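Local coordinates for protein D-glyceraldehyde dehydrogenase (NADP(+)) (PDB 5IZD) that oxidises D-glyceraldehyde to glycerate with NADP(+) in the non-phosphorylated Entner-Doudoroff pathway, working as a homotetramer, at residues Tyr139-Ala144 with Gly166-Leu171. Numbering follows the deposited sequence.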
loop_
_atom_site.group_PDB
_atom_site.type_symbol
_atom_site.label_atom_id
_atom_site.label_comp_id
_atom_site.label_asym_id
_atom_site.label_seq_id
_atom_site.Cartn_x
_atom_site.Cartn_y
_atom_site.Cartn_z
ATOM N N TYR A 139 12.287 9.502 12.972
ATOM C CA TYR A 139 12.746 10.922 12.935
ATOM C C TYR A 139 13.820 11.177 13.951
ATOM O O TYR A 139 14.653 12.049 13.757
ATOM C CB TYR A 139 11.612 11.936 13.191
ATOM C CG TYR A 139 10.756 12.186 12.003
ATOM C CD1 TYR A 139 9.751 11.316 11.669
ATOM C CD2 TYR A 139 10.967 13.293 11.202
ATOM C CE1 TYR A 139 8.976 11.531 10.552
ATOM C CE2 TYR A 139 10.193 13.536 10.059
ATOM C CZ TYR A 139 9.224 12.633 9.724
ATOM O OH TYR A 139 8.425 12.836 8.649
ATOM N N GLY A 140 13.794 10.468 15.067
ATOM C CA GLY A 140 14.766 10.752 16.131
ATOM C C GLY A 140 14.104 11.124 17.423
ATOM O O GLY A 140 13.494 10.261 17.991
ATOM N N ILE A 141 14.199 12.389 17.849
ATOM C CA ILE A 141 13.576 12.860 19.079
ATOM C C ILE A 141 12.213 13.508 18.911
ATOM O O ILE A 141 12.095 14.540 18.244
ATOM C CB ILE A 141 14.474 13.861 19.845
ATOM C CG1 ILE A 141 15.839 13.211 20.055
ATOM C CG2 ILE A 141 13.806 14.232 21.169
ATOM C CD1 ILE A 141 16.918 14.184 20.481
ATOM N N VAL A 142 11.208 12.863 19.490
ATOM C CA VAL A 142 9.807 13.286 19.440
ATOM C C VAL A 142 9.487 14.046 20.760
ATOM O O VAL A 142 9.784 13.535 21.842
ATOM C CB VAL A 142 8.875 12.038 19.312
ATOM C CG1 VAL A 142 7.420 12.385 19.525
ATOM C CG2 VAL A 142 9.073 11.328 17.990
ATOM N N VAL A 143 8.910 15.235 20.632
ATOM C CA VAL A 143 8.340 15.963 21.718
ATOM C C VAL A 143 6.824 15.797 21.613
ATOM O O VAL A 143 6.184 16.009 20.499
ATOM C CB VAL A 143 8.728 17.452 21.689
ATOM C CG1 VAL A 143 7.893 18.234 22.688
ATOM C CG2 VAL A 143 10.208 17.639 21.977
ATOM N N ALA A 144 6.259 15.340 22.717
ATOM C CA ALA A 144 4.833 15.067 22.826
ATOM C C ALA A 144 4.201 16.016 23.830
ATOM O O ALA A 144 4.647 16.084 24.986
ATOM C CB ALA A 144 4.581 13.644 23.240
ATOM N N GLY A 166 10.476 3.531 16.905
ATOM C CA GLY A 166 11.900 3.660 17.220
ATOM C C GLY A 166 12.363 5.078 17.562
ATOM O O GLY A 166 13.549 5.306 17.573
ATOM N N ASN A 167 11.438 6.018 17.822
ATOM C CA ASN A 167 11.786 7.344 18.242
ATOM C C ASN A 167 11.945 7.338 19.744
ATOM O O ASN A 167 11.316 6.524 20.415
ATOM C CB ASN A 167 10.728 8.370 17.892
ATOM C CG ASN A 167 10.468 8.467 16.391
ATOM O OD1 ASN A 167 11.171 9.195 15.660
ATOM N ND2 ASN A 167 9.424 7.750 15.918
ATOM N N THR A 168 12.753 8.261 20.253
ATOM C CA THR A 168 12.857 8.484 21.699
ATOM C C THR A 168 11.972 9.666 21.985
ATOM O O THR A 168 11.637 10.435 21.043
ATOM C CB THR A 168 14.279 8.781 22.153
ATOM O OG1 THR A 168 14.772 9.874 21.398
ATOM C CG2 THR A 168 15.154 7.579 21.904
ATOM N N VAL A 169 11.550 9.807 23.239
ATOM C CA VAL A 169 10.430 10.685 23.550
ATOM C C VAL A 169 10.674 11.534 24.816
ATOM O O VAL A 169 11.138 11.018 25.849
ATOM C CB VAL A 169 9.111 9.901 23.768
ATOM C CG1 VAL A 169 7.978 10.839 24.194
ATOM C CG2 VAL A 169 8.728 9.072 22.572
ATOM N N VAL A 170 10.365 12.822 24.680
ATOM C CA VAL A 170 10.160 13.784 25.791
ATOM C C VAL A 170 8.680 14.242 25.831
ATOM O O VAL A 170 8.190 14.939 24.889
ATOM C CB VAL A 170 11.060 15.023 25.655
ATOM C CG1 VAL A 170 10.866 15.978 26.829
ATOM C CG2 VAL A 170 12.530 14.632 25.505
ATOM N N LEU A 171 7.975 13.815 26.888
ATOM C CA LEU A 171 6.573 14.131 27.127
ATOM C C LEU A 171 6.391 15.312 28.128
ATOM O O LEU A 171 6.965 15.281 29.239
ATOM C CB LEU A 171 5.821 12.873 27.626
ATOM C CG LEU A 171 4.375 13.033 28.122
ATOM C CD1 LEU A 171 3.390 13.313 26.982
ATOM C CD2 LEU A 171 3.926 11.781 28.815
#
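Val142 and Ala144 of strand 141-144 pair in parallel with strand 168-171, the two axes 4.8 Å apart at 25°, through a ladder in which Val142 N gives a nearly straight bond (174°) to Thr168 O, Val142 O takes Val170 N, and Ala144 N reaches Val170 O. One step earlier Thr168 N bonds Gly140 O, and there the side chain of Asn167 takes over: its OD1 accepts Gly140 N at 3.0 Å, with the donor in the carbonyl plane. With chi1 at -60°, CG lies beside its own backbone N, and the amide reaches across to the backbone of Gly140. ND2 of the same amide bonds Ala162 O and Tyr467 O, so both ends of this buried group are held. Val142 CG2 packs against the Asn167 stem, 3.4 Å from CB, the two side chains crossing at about a right angle. A leucine in place of Asn167 would probably leave Gly140 N without its acceptor and the carbonyls of Ala162 and Tyr467 without the amide donor. On the same face, Ala144 CB meets Leu171 CD1 at 3.9 Å, while Val169 and Leu171 pack on helix 153-164. On the other face Ile141 CG1 lies 3.8 Å from Thr168 OG1, whose hydrogen bond goes to Ala49 O; Ile141 and Val170 face helix 39-77. Strand 220-224 pairs with Ile141 and Val143, making strand 141-144 an interior one. Strand 130-145, helix 153-164 and strand 168-172 form a beta-alpha-beta unit of the Rossmann-like cofactor domain of aldehyde dehydrogenases, with the side chain of Val143 about 7 Å from the bound NADP at the nearest atoms.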